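Local coordinates for protein DraIII (Deinococcus radiophilus, PDB 4L0K) that acts as a type II restriction endonuclease, cutting double-stranded DNA at a specific sequence, probably through a His-Me finger nuclease domain, at residues L38-L41 with S42-H45; T139-Y142 with L143-F146; F200-V203 with A204-N207; Y214-M217 with E218-T222. All coordinates share one frame; numbering follows the deposited sequence.

Interaction 1 of 4, residues L38-L41 with S42-H45; sequences LVSL and SKTH
S42 N donates to L38 O at 2.7 Å, and an N-H...O angle of 163° makes this a straight bond, with the donor nearly along the C=O axis. It opens the run of i to i+4 backbone bonds in the short helix 39-44, and K43 N to V39 O, at 2.9 Å, continues it. T44 N then takes S40 O at 2.8 Å; these two middle bonds are both more bent than the first, the second at 143°. The last turn closes where H45 N meets L41 O; this bond is straight too, but at 2.5 Å its length is doubtful and no strength should be read from it.

T44 and H45 come up to the L41 side chain. Its CD1 branch lies 3.7 Å from T44 OG1, the two side chains crossing at about a right angle, and 4.1 Å from H45 ND1, which it approaches obliquely. T44 OG1 stands between its own backbone N and carbonyl carbon (chi1 60°). From there it lies 3.3 Å from L41 O, yet it is also 2.9 Å from H45 ND1 in a hydrogen bond whose donor is not settled.

Outside the turn, L41 packs against I48 and I52 of helix 46-57 and against Y127, while S40 OG is held by D136. H45 leaves helical geometry and occupies the N-cap position of helix 46-57. Apolar and polar chemistry thus adjoin: L41 anchors the turn to the next helix, and beside it the hydroxyl-imidazole bond ties T44 to H45 where one helix gives way to the other, which would limit how freely the imidazole can turn.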
# COMPACT_ATOMS: atom_id res chain seq x y z
N LEU A 38 17.98 11.55 22.66
CA LEU A 38 16.54 11.35 22.83
C LEU A 38 16.02 11.58 24.25
O LEU A 38 14.80 11.55 24.48
CB LEU A 38 16.12 9.97 22.33
CG LEU A 38 15.92 9.91 20.80
CD1 LEU A 38 15.80 8.49 20.34
CD2 LEU A 38 14.69 10.71 20.41
N VAL A 39 16.93 11.84 25.20
CA VAL A 39 16.50 11.94 26.60
C VAL A 39 15.37 12.96 26.79
O VAL A 39 14.27 12.61 27.22
CB VAL A 39 17.69 12.18 27.59
CG1 VAL A 39 17.17 12.49 28.98
CG2 VAL A 39 18.61 10.97 27.63
N SER A 40 15.62 14.21 26.42
CA SER A 40 14.59 15.25 26.50
C SER A 40 13.32 14.85 25.76
O SER A 40 12.20 15.03 26.28
CB SER A 40 15.11 16.58 25.97
OG SER A 40 16.23 17.01 26.70
N LEU A 41 13.46 14.27 24.56
CA LEU A 41 12.26 13.93 23.80
C LEU A 41 11.46 12.86 24.56
O LEU A 41 10.22 12.95 24.64
CB LEU A 41 12.59 13.51 22.37
CG LEU A 41 11.39 13.57 21.40
CD1 LEU A 41 10.85 14.99 21.32
CD2 LEU A 41 11.79 13.07 20.04
N SER A 42 12.18 11.90 25.16
CA SER A 42 11.54 10.86 25.98
C SER A 42 10.81 11.49 27.16
O SER A 42 9.78 10.99 27.62
CB SER A 42 12.57 9.88 26.54
OG SER A 42 12.83 8.83 25.62
N LYS A 43 11.36 12.58 27.66
CA LYS A 43 10.73 13.26 28.77
C LYS A 43 9.47 13.99 28.29
O LYS A 43 8.46 13.97 28.98
CB LYS A 43 11.73 14.21 29.45
CG LYS A 43 11.24 14.82 30.73
CD LYS A 43 11.64 16.29 30.82
CE LYS A 43 13.13 16.49 30.63
NZ LYS A 43 13.40 17.75 29.90
N THR A 44 9.52 14.58 27.08
CA THR A 44 8.40 15.40 26.61
C THR A 44 7.37 14.66 25.75
O THR A 44 6.17 14.97 25.79
CB THR A 44 8.87 16.61 25.79
OG1 THR A 44 9.59 16.15 24.64
CG2 THR A 44 9.74 17.53 26.64
N HIS A 45 7.83 13.70 24.95
CA HIS A 45 6.94 12.95 24.06
C HIS A 45 7.35 11.50 23.98
O HIS A 45 7.99 11.09 22.99
CB HIS A 45 6.96 13.54 22.65
CG HIS A 45 6.45 14.94 22.58
ND1 HIS A 45 7.22 16.03 22.94
CD2 HIS A 45 5.26 15.44 22.18
CE1 HIS A 45 6.51 17.13 22.79
NE2 HIS A 45 5.32 16.80 22.32

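Interaction 2 of 4, residues T139-Y142 with L143-F146; sequences TKNY and LEEF
L143 starts the second half of this helical stretch with its N-H on T139 O, 2.9 Å away and almost straight at 171°. Its two methyls go to different partners: L143 CD1 lies alongside T139 CG2 at 3.7 Å, and L143 CD2 lies 3.8 Å from Y142 CD2. E144, next in line, reaches back extended to K140. K140 NZ meets OE2 of E144 at 3.1 Å on the syn side, 28° out of the carboxylate plane, with a weaker bond to OE1; a water also donates to OE2 and to N141 OD1, and M150 N is held by OE1. Without the carboxylate, as with an alanine here, K140 is likely to lose its mate and M150 N this acceptor. E145 contributes its N-H to N141 O, while its carboxylate turns to M1 N. At F146, the atom CE1 lies over one face of the Y142 ring, 3.7 Å from Y142 CZ, with the ring planes at 53°. Y142 OH bonds to Q23 O and R120, and R120 also makes a cation-pi contact with F146. A charged pair on one flank and L143 facing helix 112-126 on another are typical of an amphipathic helix.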
# COMPACT_ATOMS: atom_id res chain seq x y z
N THR A 139 21.23 18.55 23.43
CA THR A 139 20.57 17.87 22.31
C THR A 139 20.75 18.68 21.04
O THR A 139 21.19 18.15 20.01
CB THR A 139 19.07 17.72 22.58
OG1 THR A 139 18.88 17.24 23.91
CG2 THR A 139 18.44 16.75 21.59
N LYS A 140 20.42 19.97 21.14
CA LYS A 140 20.57 20.91 20.04
C LYS A 140 21.97 20.90 19.44
O LYS A 140 22.13 20.72 18.23
CB LYS A 140 20.21 22.33 20.50
CG LYS A 140 20.44 23.39 19.43
CD LYS A 140 19.71 24.68 19.77
CE LYS A 140 19.71 25.67 18.60
NZ LYS A 140 21.08 26.15 18.28
N ASN A 141 22.99 21.08 20.28
CA ASN A 141 24.35 21.21 19.78
C ASN A 141 24.89 19.91 19.21
O ASN A 141 25.57 19.89 18.18
CB ASN A 141 25.28 21.77 20.85
CG ASN A 141 24.92 23.20 21.22
OD1 ASN A 141 24.58 24.00 20.34
ND2 ASN A 141 24.95 23.51 22.50
N TYR A 142 24.57 18.83 19.91
CA TYR A 142 24.96 17.49 19.48
C TYR A 142 24.39 17.16 18.09
O TYR A 142 25.13 16.76 17.18
CB TYR A 142 24.45 16.50 20.52
CG TYR A 142 24.65 15.04 20.18
CD1 TYR A 142 25.76 14.35 20.66
CD2 TYR A 142 23.71 14.35 19.42
CE1 TYR A 142 25.94 13.01 20.37
CE2 TYR A 142 23.88 13.01 19.12
CZ TYR A 142 25.00 12.35 19.61
OH TYR A 142 25.17 11.02 19.32
N LEU A 143 23.08 17.31 17.92
CA LEU A 143 22.44 17.02 16.63
C LEU A 143 22.86 18.00 15.53
O LEU A 143 23.12 17.58 14.40
CB LEU A 143 20.91 16.97 16.78
CG LEU A 143 20.45 15.80 17.66
CD1 LEU A 143 18.98 15.90 18.00
CD2 LEU A 143 20.77 14.46 16.99
N GLU A 144 22.94 19.28 15.87
CA GLU A 144 23.39 20.31 14.92
C GLU A 144 24.80 20.05 14.43
O GLU A 144 25.14 20.35 13.28
CB GLU A 144 23.28 21.71 15.51
CG GLU A 144 21.88 22.30 15.36
CD GLU A 144 21.80 23.72 15.88
OE1 GLU A 144 20.79 24.41 15.60
OE2 GLU A 144 22.76 24.13 16.58
N GLU A 145 25.63 19.47 15.29
CA GLU A 145 26.98 19.10 14.91
C GLU A 145 26.96 18.07 13.78
O GLU A 145 27.82 18.07 12.90
CB GLU A 145 27.74 18.55 16.11
CG GLU A 145 29.01 17.83 15.74
CD GLU A 145 30.22 18.41 16.43
OE1 GLU A 145 30.10 19.51 17.01
OE2 GLU A 145 31.30 17.77 16.38
N PHE A 146 25.96 17.18 13.81
CA PHE A 146 25.84 16.14 12.80
C PHE A 146 25.20 16.64 11.51
O PHE A 146 25.65 16.30 10.41
CB PHE A 146 25.03 14.97 13.32
CG PHE A 146 25.79 14.04 14.22
CD1 PHE A 146 25.77 14.20 15.59
CD2 PHE A 146 26.52 12.98 13.69
CE1 PHE A 146 26.45 13.34 16.41
CE2 PHE A 146 27.21 12.12 14.51
CZ PHE A 146 27.18 12.30 15.88
O HOH W 1 25.20 24.18 17.29

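Interaction 3 of 4, residues F200-V203 with A204-N207; sequences FCNV and AQGN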
# COMPACT_ATOMS: atom_id res chain seq x y z
N PHE A 200 -0.28 8.63 3.47
CA PHE A 200 -0.69 8.59 2.07
C PHE A 200 0.49 8.69 1.11
O PHE A 200 0.63 7.88 0.18
CB PHE A 200 -1.72 9.69 1.72
CG PHE A 200 -2.14 9.65 0.28
CD1 PHE A 200 -3.21 8.83 -0.13
CD2 PHE A 200 -1.44 10.35 -0.69
CE1 PHE A 200 -3.58 8.75 -1.48
CE2 PHE A 200 -1.80 10.28 -2.04
CZ PHE A 200 -2.87 9.47 -2.43
N CYS A 201 1.34 9.69 1.33
CA CYS A 201 2.43 9.99 0.41
C CYS A 201 3.44 8.84 0.42
O CYS A 201 3.96 8.42 -0.62
CB CYS A 201 3.12 11.31 0.80
SG CYS A 201 2.04 12.80 0.97
N ASN A 202 3.69 8.33 1.62
CA ASN A 202 4.57 7.19 1.81
C ASN A 202 4.09 5.93 1.10
O ASN A 202 4.88 5.26 0.44
CB ASN A 202 4.79 6.92 3.30
CG ASN A 202 6.08 6.17 3.55
OD1 ASN A 202 7.04 6.31 2.81
ND2 ASN A 202 6.09 5.36 4.60
N VAL A 203 2.80 5.58 1.20
CA VAL A 203 2.36 4.41 0.43
C VAL A 203 2.29 4.69 -1.09
O VAL A 203 2.60 3.80 -1.86
CB VAL A 203 1.10 3.68 0.99
CG1 VAL A 203 0.89 3.95 2.48
CG2 VAL A 203 -0.11 3.97 0.18
N ALA A 204 1.98 5.92 -1.50
CA ALA A 204 1.97 6.23 -2.94
C ALA A 204 3.35 6.02 -3.57
O ALA A 204 3.46 5.47 -4.67
CB ALA A 204 1.48 7.68 -3.21
N GLN A 205 4.39 6.46 -2.87
CA GLN A 205 5.74 6.38 -3.41
C GLN A 205 6.15 4.93 -3.69
O GLN A 205 6.88 4.66 -4.66
CB GLN A 205 6.73 7.05 -2.45
CG GLN A 205 8.16 7.15 -2.94
CD GLN A 205 9.16 7.28 -1.78
OE1 GLN A 205 8.77 7.52 -0.64
NE2 GLN A 205 10.43 7.12 -2.08
N GLY A 206 5.69 4.00 -2.86
CA GLY A 206 5.96 2.58 -3.06
C GLY A 206 7.43 2.21 -3.21
O GLY A 206 8.26 2.55 -2.36
N ASN A 207 7.78 1.53 -4.30
CA ASN A 207 9.16 1.09 -4.50
C ASN A 207 9.96 2.02 -5.40
O ASN A 207 11.04 1.67 -5.88
CB ASN A 207 9.20 -0.34 -5.08
CG ASN A 207 8.52 -0.45 -6.44
OD1 ASN A 207 8.12 0.55 -7.04
ND2 ASN A 207 8.37 -1.68 -6.94
O HOH W 2 7.58 3.98 0.31
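A204 turns its CB obliquely to the F200 ring, with F200 CE2 4.3 Å away, a loose apolar touch one helical turn apart. The backbone carries most of the hold: A204 N donates to F200 O at 2.9 Å, and Q205 N to C201 O at 3.0 Å. In both, the N-H...O angle is at least 155° and the donor is tilted from the carbonyl plane.

Beyond Q205 the helix ends. G206 takes a positive phi of 54°, and a weak bond joins its N to V203 O. A water lies 3.0 Å from N202 O and 3.1 Å from G206 O, placed to donate to either, although it has more acceptors within reach than protons. V203 is rotated well off a staggered setting (chi1 -22°), and its CG2 comes within 3.3 Å of A204 N.

The amide ends bond to other parts of the chain. N202 ND2 bonds to E180 OE1, and the Q205 chain, extended beyond CG, carries NE2 to the carbonyls of K208 and H183.

Across the dimer, F200 meets W216 of the second subunit edge-to-face, and A204 packs on A204 of that subunit. Within the chain, helix 199-205 directly follows the hairpin of strands 179-183 and 194-198, as in the beta-beta-alpha unit of His-Me finger nucleases; N202 and Q205 reach back to its first strand, and A204 and Q205 rest on F213 of helix 210-226.

Interaction 4 of 4, residues Y214-M217 with E218-T222; sequences YLWM and EEVLT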
# COMPACT_ATOMS: atom_id res chain seq x y z
N TYR A 214 8.45 11.42 -9.06
CA TYR A 214 8.10 12.75 -9.59
C TYR A 214 8.07 12.68 -11.09
O TYR A 214 7.16 13.22 -11.72
CB TYR A 214 9.12 13.80 -9.15
CG TYR A 214 9.19 14.02 -7.66
CD1 TYR A 214 8.05 13.89 -6.87
CD2 TYR A 214 10.38 14.37 -7.04
CE1 TYR A 214 8.10 14.09 -5.51
CE2 TYR A 214 10.43 14.58 -5.67
CZ TYR A 214 9.28 14.43 -4.92
OH TYR A 214 9.31 14.63 -3.56
N LEU A 215 9.06 11.99 -11.66
CA LEU A 215 9.11 11.78 -13.10
C LEU A 215 7.82 11.05 -13.56
O LEU A 215 7.16 11.47 -14.53
CB LEU A 215 10.38 11.00 -13.47
CG LEU A 215 10.52 10.60 -14.94
CD1 LEU A 215 10.73 11.83 -15.82
CD2 LEU A 215 11.64 9.58 -15.14
N TRP A 216 7.45 10.00 -12.83
CA TRP A 216 6.20 9.26 -13.05
C TRP A 216 4.97 10.16 -13.04
O TRP A 216 4.16 10.09 -13.96
CB TRP A 216 6.01 8.19 -11.97
CG TRP A 216 4.76 7.41 -12.13
CD1 TRP A 216 4.53 6.42 -13.05
CD2 TRP A 216 3.57 7.52 -11.35
NE1 TRP A 216 3.27 5.92 -12.89
CE2 TRP A 216 2.65 6.57 -11.87
CE3 TRP A 216 3.19 8.32 -10.28
CZ2 TRP A 216 1.37 6.41 -11.34
CZ3 TRP A 216 1.91 8.15 -9.74
CH2 TRP A 216 1.02 7.21 -10.28
N MET A 217 4.84 10.99 -12.00
CA MET A 217 3.70 11.89 -11.93
C MET A 217 3.68 12.77 -13.18
O MET A 217 2.64 12.96 -13.79
CB MET A 217 3.77 12.81 -10.71
CG MET A 217 3.76 12.10 -9.38
SD MET A 217 3.85 13.31 -8.04
CE MET A 217 4.11 12.26 -6.60
N GLU A 218 4.85 13.28 -13.54
CA GLU A 218 4.97 14.16 -14.70
C GLU A 218 4.47 13.53 -16.00
O GLU A 218 3.73 14.17 -16.77
CB GLU A 218 6.41 14.63 -14.87
CG GLU A 218 6.51 15.99 -15.52
CD GLU A 218 7.70 16.79 -15.04
OE1 GLU A 218 7.49 17.91 -14.52
OE2 GLU A 218 8.85 16.30 -15.17
N GLU A 219 4.85 12.29 -16.24
CA GLU A 219 4.41 11.53 -17.40
C GLU A 219 2.94 11.23 -17.39
O GLU A 219 2.32 11.28 -18.39
CB GLU A 219 5.16 10.24 -17.49
CG GLU A 219 6.62 10.39 -17.74
CD GLU A 219 7.41 9.18 -17.33
OE1 GLU A 219 6.89 8.34 -16.63
OE2 GLU A 219 8.55 9.06 -17.70
N VAL A 220 2.40 10.92 -16.24
CA VAL A 220 1.02 10.65 -16.10
C VAL A 220 0.21 11.89 -16.44
O VAL A 220 -0.78 11.79 -17.09
CB VAL A 220 0.72 10.20 -14.70
CG1 VAL A 220 -0.75 10.12 -14.42
CG2 VAL A 220 1.39 8.89 -14.42
N LEU A 221 0.63 13.03 -15.95
CA LEU A 221 -0.14 14.23 -16.14
C LEU A 221 -0.05 14.70 -17.56
O LEU A 221 -0.98 15.23 -18.09
CB LEU A 221 0.29 15.32 -15.21
CG LEU A 221 -0.08 15.08 -13.77
CD1 LEU A 221 0.76 15.98 -12.91
CD2 LEU A 221 -1.54 15.27 -13.48
N THR A 222 1.08 14.49 -18.17
CA THR A 222 1.25 14.80 -19.54
C THR A 222 0.22 14.04 -20.33
O THR A 222 -0.43 14.56 -21.19
CB THR A 222 2.65 14.43 -19.97
OG1 THR A 222 3.57 15.30 -19.35
CG2 THR A 222 2.81 14.60 -21.40
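The C-terminal helix 210-226, which packs against the second subunit, brings V220 beneath the indole of W216. V220 CG2 stands 3.8 Å from the centroid of the five-membered ring, only 18° off its normal, and 3.7 Å from W216 CE2: a CH-pi contact over one face, displaced toward the rim. CG2 points there because it is anti to V220's carbonyl carbon, whereas CG1 is anti to the backbone N (chi1 170°).

Four successive backbone bonds set this register. E218 N goes to Y214 O at 2.9 Å, and the same step is repeated by E219 to L215, V220 to W216 and L221 to M217, each with an N-H...O angle of at least 155°. This is regular alpha-helix, in which residues four apart share a flank.

On another flank E219 extends beyond CG and lays its carboxylate beside L215, OE2 lying 3.7 Å from L215 CG, while its CG methylene packs 3.4 Å from L215 O. Replacing E219 by an alanine removes the carboxylate from beside the L215 isobutyl group, which would probably be left more open and freer to turn.

One turn on, E218 O accepts twice from T222: OG1 at 2.8 Å and the backbone N at 3.0 Å come from opposite faces of the carbonyl plane. The hydroxyl thereby bonds to its own helix one turn back. The E218 side chain turns to the dimer partner instead, with OE1 in a salt bridge to K225 of the second subunit. M217 packs on V220 of that subunit, and W216 on its M217.

Overall arrangement
All four contacts are local helical turns, each partly buried. Interactions 1 and 2 are neighbours, about 15 Å between centres; S40 and T139 pack there, and both hydroxyls bond to D136. Neither touches another subunit, and their apolar sides face helices 46-57 and 112-126 of the same chain. Interactions 3 and 4 lie on consecutive helices and both meet the second subunit, their rings and small apolar groups packing against it. Interaction 4 lies farthest out, its centre about 29 Å from that of the chain, against 16 to 17 Å for the others. The chemistry follows: a hydroxyl-imidazole bond at a helix junction in 1, an intrahelical salt bridge in 2, helix-end hydration in 3, and CH-pi packing in 4.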